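Local coordinates for flagellar hook protein FlgE (PDB 5AY6), which forms, in the full-length protein, the bacterial flagellar hook that acts as a universal joint, the chain here being a 32 kDa fragment of that protein, at residues Tyr25-Ala30 with Tyr48-Ser53; Tyr67-Lys72 with Gly81-Asp86; Val169-Ser174 with Gln300-Asn305. All blocks are in the same frame, centred on the assembly; numbering follows the deposited sequence.

Contact 1 of 3, residues Tyr25-Ala30 with Tyr48-Ser53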
loop_
_atom_site.group_PDB
_atom_site.type_symbol
_atom_site.label_atom_id
_atom_site.label_comp_id
_atom_site.label_asym_id
_atom_site.label_seq_id
_atom_site.Cartn_x
_atom_site.Cartn_y
_atom_site.Cartn_z
ATOM N N TYR A 25 3.786 0.647 -11.652
ATOM C CA TYR A 25 4.759 1.309 -12.499
ATOM C C TYR A 25 5.064 0.525 -13.768
ATOM O O TYR A 25 5.640 -0.561 -13.713
ATOM C CB TYR A 25 6.044 1.551 -11.702
ATOM C CG TYR A 25 7.229 1.976 -12.531
ATOM C CD1 TYR A 25 7.276 3.232 -13.119
ATOM C CD2 TYR A 25 8.314 1.129 -12.704
ATOM C CE1 TYR A 25 8.366 3.628 -13.871
ATOM C CE2 TYR A 25 9.409 1.517 -13.455
ATOM C CZ TYR A 25 9.429 2.766 -14.033
ATOM O OH TYR A 25 10.516 3.157 -14.780
ATOM N N LYS A 26 4.679 1.083 -14.915
ATOM C CA LYS A 26 5.006 0.463 -16.195
ATOM C C LYS A 26 6.404 0.864 -16.628
ATOM O O LYS A 26 6.696 2.050 -16.770
ATOM C CB LYS A 26 4.004 0.854 -17.280
ATOM C CG LYS A 26 4.282 0.174 -18.615
ATOM C CD LYS A 26 3.862 1.042 -19.784
ATOM C CE LYS A 26 2.402 1.431 -19.676
ATOM N NZ LYS A 26 2.100 2.662 -20.458
ATOM N N VAL A 27 7.258 -0.136 -16.835
ATOM C CA VAL A 27 8.639 0.079 -17.248
ATOM C C VAL A 27 8.722 0.712 -18.630
ATOM O O VAL A 27 8.003 0.314 -19.546
ATOM C CB VAL A 27 9.429 -1.250 -17.269
ATOM C CG1 VAL A 27 10.870 -1.019 -17.709
ATOM C CG2 VAL A 27 9.382 -1.918 -15.905
ATOM N N GLY A 28 9.596 1.702 -18.777
ATOM C CA GLY A 28 9.911 2.227 -20.091
ATOM C C GLY A 28 9.292 3.580 -20.359
ATOM O O GLY A 28 8.653 4.169 -19.490
ATOM N N THR A 29 9.485 4.068 -21.576
ATOM C CA THR A 29 8.991 5.380 -21.959
ATOM C C THR A 29 7.561 5.301 -22.489
ATOM O O THR A 29 7.155 4.287 -23.058
ATOM C CB THR A 29 9.900 6.016 -23.020
ATOM O OG1 THR A 29 10.054 5.108 -24.116
ATOM C CG2 THR A 29 11.273 6.304 -22.427
ATOM N N ALA A 30 6.802 6.374 -22.288
ATOM C CA ALA A 30 5.417 6.435 -22.740
ATOM C C ALA A 30 5.319 6.309 -24.257
ATOM O O ALA A 30 6.085 6.932 -24.988
ATOM C CB ALA A 30 4.772 7.731 -22.279
ATOM N N TYR A 48 6.200 -6.731 -24.983
ATOM C CA TYR A 48 5.535 -6.834 -23.690
ATOM C C TYR A 48 5.576 -5.532 -22.908
ATOM O O TYR A 48 6.540 -4.774 -22.994
ATOM C CB TYR A 48 6.173 -7.936 -22.836
ATOM C CG TYR A 48 5.872 -9.351 -23.264
ATOM C CD1 TYR A 48 4.569 -9.835 -23.269
ATOM C CD2 TYR A 48 6.895 -10.220 -23.625
ATOM C CE1 TYR A 48 4.292 -11.133 -23.643
ATOM C CE2 TYR A 48 6.627 -11.519 -23.999
ATOM C CZ TYR A 48 5.325 -11.970 -24.007
ATOM O OH TYR A 48 5.053 -13.264 -24.381
ATOM N N ASP A 49 4.528 -5.286 -22.133
ATOM C CA ASP A 49 4.578 -4.268 -21.096
ATOM C C ASP A 49 4.871 -4.960 -19.776
ATOM O O ASP A 49 4.326 -6.030 -19.493
ATOM C CB ASP A 49 3.270 -3.478 -21.018
ATOM C CG ASP A 49 3.175 -2.398 -22.082
ATOM O OD1 ASP A 49 4.233 -1.894 -22.515
ATOM O OD2 ASP A 49 2.042 -2.052 -22.477
ATOM N N VAL A 50 5.751 -4.368 -18.981
ATOM C CA VAL A 50 6.065 -4.920 -17.674
ATOM C C VAL A 50 5.638 -3.932 -16.600
ATOM O O VAL A 50 6.081 -2.786 -16.583
ATOM C CB VAL A 50 7.562 -5.239 -17.532
ATOM C CG1 VAL A 50 7.832 -5.940 -16.199
ATOM C CG2 VAL A 50 8.029 -6.100 -18.694
ATOM N N VAL A 51 4.764 -4.379 -15.708
ATOM C CA VAL A 51 4.243 -3.507 -14.670
ATOM C C VAL A 51 4.576 -4.057 -13.290
ATOM O O VAL A 51 4.082 -5.118 -12.904
ATOM C CB VAL A 51 2.710 -3.332 -14.790
ATOM C CG1 VAL A 51 2.200 -2.340 -13.749
ATOM C CG2 VAL A 51 2.325 -2.884 -16.197
ATOM N N TYR A 52 5.430 -3.341 -12.564
ATOM C CA TYR A 52 5.687 -3.632 -11.161
ATOM C C TYR A 52 4.675 -2.889 -10.306
ATOM O O TYR A 52 4.435 -1.705 -10.528
ATOM C CB TYR A 52 7.094 -3.209 -10.747
ATOM C CG TYR A 52 8.228 -3.925 -11.441
ATOM C CD1 TYR A 52 8.655 -5.174 -11.009
ATOM C CD2 TYR A 52 8.898 -3.333 -12.501
ATOM C CE1 TYR A 52 9.711 -5.823 -11.630
ATOM C CE2 TYR A 52 9.954 -3.973 -13.128
ATOM C CZ TYR A 52 10.354 -5.217 -12.689
ATOM O OH TYR A 52 11.402 -5.852 -13.312
ATOM N N SER A 53 4.090 -3.576 -9.331
ATOM C CA SER A 53 3.157 -2.934 -8.411
ATOM C C SER A 53 3.581 -3.104 -6.958
ATOM O O SER A 53 4.119 -4.141 -6.570
ATOM C CB SER A 53 1.743 -3.483 -8.602
ATOM O OG SER A 53 1.216 -3.074 -9.850
#

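Contact 2 of 3, residues Tyr67-Lys72 with Gly81-Asp86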
loop_
_atom_site.group_PDB
_atom_site.type_symbol
_atom_site.label_atom_id
_atom_site.label_comp_id
_atom_site.label_asym_id
_atom_site.label_seq_id
_atom_site.Cartn_x
_atom_site.Cartn_y
_atom_site.Cartn_z
ATOM N N TYR A 67 7.603 -7.367 -4.649
ATOM C CA TYR A 67 6.818 -6.549 -5.564
ATOM C C TYR A 67 5.870 -7.432 -6.377
ATOM O O TYR A 67 6.166 -8.601 -6.630
ATOM C CB TYR A 67 7.734 -5.758 -6.510
ATOM C CG TYR A 67 8.816 -4.949 -5.822
ATOM C CD1 TYR A 67 8.536 -3.704 -5.268
ATOM C CD2 TYR A 67 10.124 -5.420 -5.747
ATOM C CE1 TYR A 67 9.526 -2.956 -4.642
ATOM C CE2 TYR A 67 11.123 -4.673 -5.123
ATOM C CZ TYR A 67 10.816 -3.445 -4.575
ATOM O OH TYR A 67 11.800 -2.699 -3.955
ATOM N N LEU A 68 4.733 -6.879 -6.787
ATOM C CA LEU A 68 3.844 -7.590 -7.701
ATOM C C LEU A 68 4.279 -7.301 -9.131
ATOM O O LEU A 68 4.765 -6.208 -9.420
ATOM C CB LEU A 68 2.385 -7.173 -7.499
ATOM C CG LEU A 68 1.804 -7.328 -6.094
ATOM C CD1 LEU A 68 0.321 -6.976 -6.089
ATOM C CD2 LEU A 68 2.024 -8.747 -5.587
ATOM N N VAL A 69 4.102 -8.277 -10.019
ATOM C CA VAL A 69 4.465 -8.108 -11.423
ATOM C C VAL A 69 3.358 -8.574 -12.363
ATOM O O VAL A 69 2.822 -9.674 -12.207
ATOM C CB VAL A 69 5.751 -8.887 -11.778
ATOM C CG1 VAL A 69 6.064 -8.751 -13.264
ATOM C CG2 VAL A 69 6.923 -8.410 -10.943
ATOM N N ASP A 70 3.021 -7.730 -13.337
ATOM C CA ASP A 70 2.143 -8.124 -14.438
ATOM C C ASP A 70 2.901 -8.046 -15.757
ATOM O O ASP A 70 3.593 -7.060 -16.024
ATOM C CB ASP A 70 0.900 -7.232 -14.513
ATOM C CG ASP A 70 -0.041 -7.430 -13.340
ATOM O OD1 ASP A 70 -0.351 -8.596 -13.008
ATOM O OD2 ASP A 70 -0.469 -6.413 -12.757
ATOM N N ILE A 71 2.777 -9.084 -16.577
ATOM C CA ILE A 71 3.315 -9.047 -17.934
ATOM C C ILE A 71 2.155 -8.939 -18.917
ATOM O O ILE A 71 1.261 -9.791 -18.934
ATOM C CB ILE A 71 4.155 -10.288 -18.269
ATOM C CG1 ILE A 71 5.136 -10.597 -17.135
ATOM C CG2 ILE A 71 4.894 -10.080 -19.586
ATOM C CD1 ILE A 71 6.142 -9.506 -16.892
ATOM N N LYS A 72 2.164 -7.887 -19.726
ATOM C CA LYS A 72 1.035 -7.616 -20.603
ATOM C C LYS A 72 1.431 -7.617 -22.075
ATOM O O LYS A 72 2.528 -7.190 -22.443
ATOM C CB LYS A 72 0.389 -6.278 -20.238
ATOM C CG LYS A 72 -0.157 -6.221 -18.817
ATOM C CD LYS A 72 -0.956 -4.948 -18.587
ATOM C CE LYS A 72 -1.518 -4.887 -17.176
ATOM N NZ LYS A 72 -2.402 -3.699 -16.986
ATOM N N GLY A 81 2.489 -12.439 -11.070
ATOM C CA GLY A 81 2.915 -13.034 -9.814
ATOM C C GLY A 81 3.657 -12.073 -8.906
ATOM O O GLY A 81 3.526 -10.853 -9.026
ATOM N N LYS A 82 4.439 -12.633 -7.989
ATOM C CA LYS A 82 5.235 -11.831 -7.073
ATOM C C LYS A 82 6.713 -12.170 -7.217
ATOM O O LYS A 82 7.075 -13.335 -7.393
ATOM C CB LYS A 82 4.775 -12.046 -5.629
ATOM C CG LYS A 82 5.459 -11.142 -4.621
ATOM C CD LYS A 82 4.707 -11.102 -3.301
ATOM C CE LYS A 82 4.755 -12.438 -2.581
ATOM N NZ LYS A 82 4.196 -12.337 -1.198
ATOM N N VAL A 83 7.557 -11.146 -7.172
ATOM C CA VAL A 83 9.002 -11.345 -7.135
ATOM C C VAL A 83 9.551 -10.858 -5.802
ATOM O O VAL A 83 8.974 -9.983 -5.159
ATOM C CB VAL A 83 9.727 -10.614 -8.284
ATOM C CG1 VAL A 83 9.403 -11.269 -9.608
ATOM C CG2 VAL A 83 9.352 -9.138 -8.307
ATOM N N ALA A 84 10.659 -11.454 -5.379
ATOM C CA ALA A 84 11.301 -11.066 -4.137
ATOM C C ALA A 84 12.787 -10.893 -4.393
ATOM O O ALA A 84 13.445 -11.814 -4.872
ATOM C CB ALA A 84 11.055 -12.104 -3.050
ATOM N N TYR A 85 13.306 -9.705 -4.094
ATOM C CA TYR A 85 14.728 -9.440 -4.252
ATOM C C TYR A 85 15.406 -9.339 -2.890
ATOM O O TYR A 85 14.823 -8.822 -1.936
ATOM C CB TYR A 85 14.958 -8.150 -5.037
ATOM C CG TYR A 85 14.375 -8.146 -6.431
ATOM C CD1 TYR A 85 13.122 -7.611 -6.675
ATOM C CD2 TYR A 85 15.089 -8.660 -7.505
ATOM C CE1 TYR A 85 12.591 -7.594 -7.948
ATOM C CE2 TYR A 85 14.568 -8.649 -8.780
ATOM C CZ TYR A 85 13.317 -8.116 -8.995
ATOM O OH TYR A 85 12.789 -8.102 -10.264
ATOM N N ASP A 86 16.636 -9.837 -2.806
ATOM C CA ASP A 86 17.422 -9.739 -1.579
ATOM C C ASP A 86 17.608 -8.269 -1.223
ATOM O O ASP A 86 18.015 -7.472 -2.065
ATOM C CB ASP A 86 18.773 -10.434 -1.749
ATOM C CG ASP A 86 19.530 -10.570 -0.444
ATOM O OD1 ASP A 86 19.562 -11.690 0.109
ATOM O OD2 ASP A 86 20.094 -9.563 0.028
#

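Contact 3 of 3, residues Val169-Ser174 with Gln300-Asn305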
loop_
_atom_site.group_PDB
_atom_site.type_symbol
_atom_site.label_atom_id
_atom_site.label_comp_id
_atom_site.label_asym_id
_atom_site.label_seq_id
_atom_site.Cartn_x
_atom_site.Cartn_y
_atom_site.Cartn_z
ATOM N N VAL A 169 -9.389 12.012 3.731
ATOM C CA VAL A 169 -10.466 12.462 4.600
ATOM C C VAL A 169 -9.863 13.039 5.874
ATOM O O VAL A 169 -9.195 12.326 6.613
ATOM C CB VAL A 169 -11.424 11.318 4.961
ATOM C CG1 VAL A 169 -12.516 11.818 5.898
ATOM C CG2 VAL A 169 -12.024 10.722 3.700
ATOM N N GLN A 170 -10.068 14.326 6.121
ATOM C CA GLN A 170 -9.543 14.932 7.334
ATOM C C GLN A 170 -10.497 14.726 8.502
ATOM O O GLN A 170 -11.708 14.912 8.375
ATOM C CB GLN A 170 -9.263 16.426 7.139
ATOM C CG GLN A 170 -8.111 16.722 6.192
ATOM C CD GLN A 170 -7.507 18.097 6.415
ATOM O OE1 GLN A 170 -8.139 18.982 6.992
ATOM N NE2 GLN A 170 -6.267 18.275 5.973
ATOM N N ILE A 171 -9.936 14.329 9.637
ATOM C CA ILE A 171 -10.721 14.043 10.828
ATOM C C ILE A 171 -10.230 14.883 12.002
ATOM O O ILE A 171 -9.249 14.531 12.661
ATOM C CB ILE A 171 -10.645 12.557 11.199
ATOM C CG1 ILE A 171 -11.003 11.683 10.000
ATOM C CG2 ILE A 171 -11.575 12.261 12.359
ATOM C CD1 ILE A 171 -10.769 10.204 10.230
ATOM N N PRO A 172 -10.899 16.013 12.255
ATOM C CA PRO A 172 -10.540 16.892 13.372
ATOM C C PRO A 172 -10.913 16.299 14.730
ATOM O O PRO A 172 -12.069 15.944 14.961
ATOM C CB PRO A 172 -11.350 18.161 13.089
ATOM C CG PRO A 172 -12.511 17.688 12.287
ATOM C CD PRO A 172 -11.995 16.567 11.441
ATOM N N LEU A 173 -9.929 16.187 15.615
ATOM C CA LEU A 173 -10.172 15.721 16.974
ATOM C C LEU A 173 -10.018 16.866 17.965
ATOM O O LEU A 173 -9.118 17.694 17.828
ATOM C CB LEU A 173 -9.204 14.592 17.346
ATOM C CG LEU A 173 -9.148 13.322 16.497
ATOM C CD1 LEU A 173 -8.116 12.357 17.067
ATOM C CD2 LEU A 173 -10.507 12.658 16.421
ATOM N N SER A 174 -10.899 16.918 18.958
ATOM C CA SER A 174 -10.685 17.789 20.106
ATOM C C SER A 174 -9.953 16.995 21.177
ATOM O O SER A 174 -10.397 15.918 21.563
ATOM C CB SER A 174 -12.007 18.334 20.648
ATOM O OG SER A 174 -12.658 19.127 19.674
ATOM N N GLN A 300 -18.634 13.517 2.069
ATOM C CA GLN A 300 -19.992 14.004 2.281
ATOM C C GLN A 300 -20.097 14.701 3.630
ATOM O O GLN A 300 -20.623 15.808 3.725
ATOM C CB GLN A 300 -20.989 12.851 2.178
ATOM C CG GLN A 300 -20.894 12.112 0.850
ATOM C CD GLN A 300 -21.221 10.639 0.964
ATOM O OE1 GLN A 300 -21.659 10.164 2.014
ATOM N NE2 GLN A 300 -21.003 9.901 -0.119
ATOM N N SER A 301 -19.580 14.050 4.670
ATOM C CA SER A 301 -19.513 14.647 6.000
ATOM C C SER A 301 -18.674 13.797 6.947
ATOM O O SER A 301 -18.437 12.615 6.697
ATOM C CB SER A 301 -20.913 14.826 6.596
ATOM O OG SER A 301 -21.489 13.572 6.920
ATOM N N VAL A 302 -18.237 14.415 8.038
ATOM C CA VAL A 302 -17.579 13.696 9.118
ATOM C C VAL A 302 -18.314 14.001 10.419
ATOM O O VAL A 302 -18.373 15.150 10.853
ATOM C CB VAL A 302 -16.085 14.076 9.243
ATOM C CG1 VAL A 302 -15.427 13.294 10.371
ATOM C CG2 VAL A 302 -15.358 13.819 7.927
ATOM N N ASN A 303 -18.906 12.976 11.022
ATOM C CA ASN A 303 -19.573 13.149 12.305
ATOM C C ASN A 303 -18.574 12.954 13.431
ATOM O O ASN A 303 -17.746 12.055 13.368
ATOM C CB ASN A 303 -20.725 12.157 12.479
ATOM C CG ASN A 303 -21.775 12.267 11.395
ATOM O OD1 ASN A 303 -22.030 11.307 10.666
ATOM N ND2 ASN A 303 -22.410 13.430 11.297
ATOM N N THR A 304 -18.648 13.797 14.453
ATOM C CA THR A 304 -17.878 13.601 15.675
ATOM C C THR A 304 -18.833 13.773 16.852
ATOM O O THR A 304 -19.866 14.435 16.718
ATOM C CB THR A 304 -16.698 14.595 15.785
ATOM O OG1 THR A 304 -17.210 15.929 15.823
ATOM C CG2 THR A 304 -15.751 14.466 14.583
ATOM N N ASN A 305 -18.521 13.160 17.992
ATOM C CA ASN A 305 -19.351 13.309 19.203
ATOM C C ASN A 305 -19.229 14.710 19.799
ATOM O O ASN A 305 -18.219 15.399 19.605
ATOM C CB ASN A 305 -18.953 12.262 20.227
ATOM C CG ASN A 305 -17.499 12.386 20.615
ATOM O OD1 ASN A 305 -16.612 12.035 19.844
ATOM N ND2 ASN A 305 -17.243 12.922 21.805
#

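Contact 1 of 3, residues Tyr25-Ala30 with Tyr48-Ser53
Tyr25 and Tyr52 form an antiparallel hydrogen-bonded pair. The nearly straight bond from Tyr25 N to Tyr52 O is 2.7 Å long, with an N-H...O angle of 166°. The return bond, Tyr52 N to Tyr25 O, is 3.0 Å and more bent, with an angle of 143°. A third bond runs from Val27 N to Val50 O at 2.9 Å. Val50 O also takes a CA-H...O contact from Lys26 CA, just as Tyr25 O takes one from Val51 CA.

The apolar part of the contact rests on one methyl group. Val27 CG2 lies anti to its own carbonyl carbon, a setting that brings it to the edge of the Tyr52 ring, near the ring plane and 3.5 Å from CE2, and also to 4.1 Å from Val50 CB. On the face of the sheet that carries Lys26 and Val51, the bent lysine chain passes obliquely by Asp49, Lys26 CD coming to 4.0 Å from Asp49 OD1. Lys26 NZ is still 5.1 Å from Asp49 OD2, so any attraction is probably long-range; Asp49 OD1 is instead hydrogen-bonded to Ser34 N.

Further out, Val139 of helix 137-140 and Ile128 touch Tyr52, while Glu138 touches Val27. Ser34 OG bonds both Val27 O and Val50 N, tying the chain beyond the paired residues back to strand 45-53. The whole is an antiparallel beta hairpin of strands 24-39 and 45-53, interrupted in its first arm, at the margin of a five-stranded sheet in the FlgE third-domain region.

Contact 2 of 3, residues Tyr67-Lys72 with Gly81-Asp86
With chi1 at -52° in Tyr67 and -60° in Tyr85, each CG stands anti to its own carbonyl carbon, and the two rings, two residues out of register, meet edge to edge. Tyr67 CD2 is 3.8 Å from Tyr85 CD1, each atom near the plane of the other ring, while the side chains cross at about a right angle. Val83 places CG2 between its backbone N and carbonyl carbon, from where this methyl reaches Val69 CG2 at 3.7 Å and Tyr67 CB at 4.2 Å.

Beneath these groups the backbones pair antiparallel. Tyr67 and Val83 exchange two hydrogen bonds of 3.0 Å, Tyr67 N to Val83 O and Val83 N to Tyr67 O. Val69 and Gly81 form a second such pair, in which Val69 N reaches Gly81 O at 2.8 Å and Gly81 N returns a hydrogen bond to Val69 O; Thr80 OG1 also bonds this last oxygen.

Leu68 and Lys82 share the other face, where Lys82 CG lies 3.3 Å from Tyr67 O before the chain bends away to a salt bridge between its NZ and Glu66. Ile128 touches Val83, and its carbonyl oxygen is bonded to Tyr85 OH. The four backbone bonds thus set the register of the hairpin, to which the tyrosine-valine face adds apolar contact, and the grip of Ile128 O on Tyr85 OH ties the hairpin to the chain beyond it.

Contact 3 of 3, residues Val169-Ser174 with Gln300-Asn305
Packing between edge strands of two beta sheets that lie against each other, much as in a beta sandwich, brings Val169-Ser174 and Gln300-Asn305 together in the region of the FlaE D2 family. Strand 167-174 is an outermost strand of a five-stranded antiparallel sheet, and strand 298-304 is an outermost strand of a mixed four-stranded one. The two segments run in nearly the same direction, at 22° to each other. Their axes stay 8.3 Å apart at closest approach, too far for the backbones to pair, and no hydrogen bond links the segments.

Val302 carries most of the contact. Its side chain points toward the other strand, and its two methyls divide the work. CG1, anti to the backbone N (chi1 -179°), approaches Ile171 CG2 distantly, at 4.5 Å. CG2, anti to the carbonyl carbon, meets Val169 CG1 at 4.0 Å. Farther along, Thr304 turns its methyl rather than its hydroxyl to the partner strand.

Val169, Ile171 and Leu173 make backbone bonds with Leu185, Val183 and Arg181 on strand 180-189, and Gln300 bonds with Asn10 on strand 6-12, where Gln300 and Ser301 together face Asn10 as a classic beta bulge. At its Ser174 end strand 167-174 turns to the other sheet, bonding Thr4 and Gln277. Val7 of strand 6-12 touches both Ile171 and Thr304, joining the apolar packing of the two sheets. What passes between the segments is therefore van der Waals contact, some of it against backbone oxygens: Val302 CG2 lies 3.8 Å from Gln170 O, and Thr304 CG2 lies 4.0 Å from Pro172 O.

Contacts 1 and 2 belong to one five-stranded sheet, in which strands 45-53 and 64-73 are neighbours; their centres are 12 Å apart. Probable backbone hydrogen bonds join Ser53 N to Leu68 O and Asp49 N to Lys72 O, and Tyr52 packs on Val69, so the apolar faces run together. Contact 3 lies across the chain's centre, its nearest atoms about 23 Å from either. All three are partly buried, but contact 3 includes two exposed residues among six, whereas none touching in contact 2 is exposed. Contacts 1 and 2 join strands within a sheet by backbone bonding; contact 3 sets two sheets together by side-chain packing.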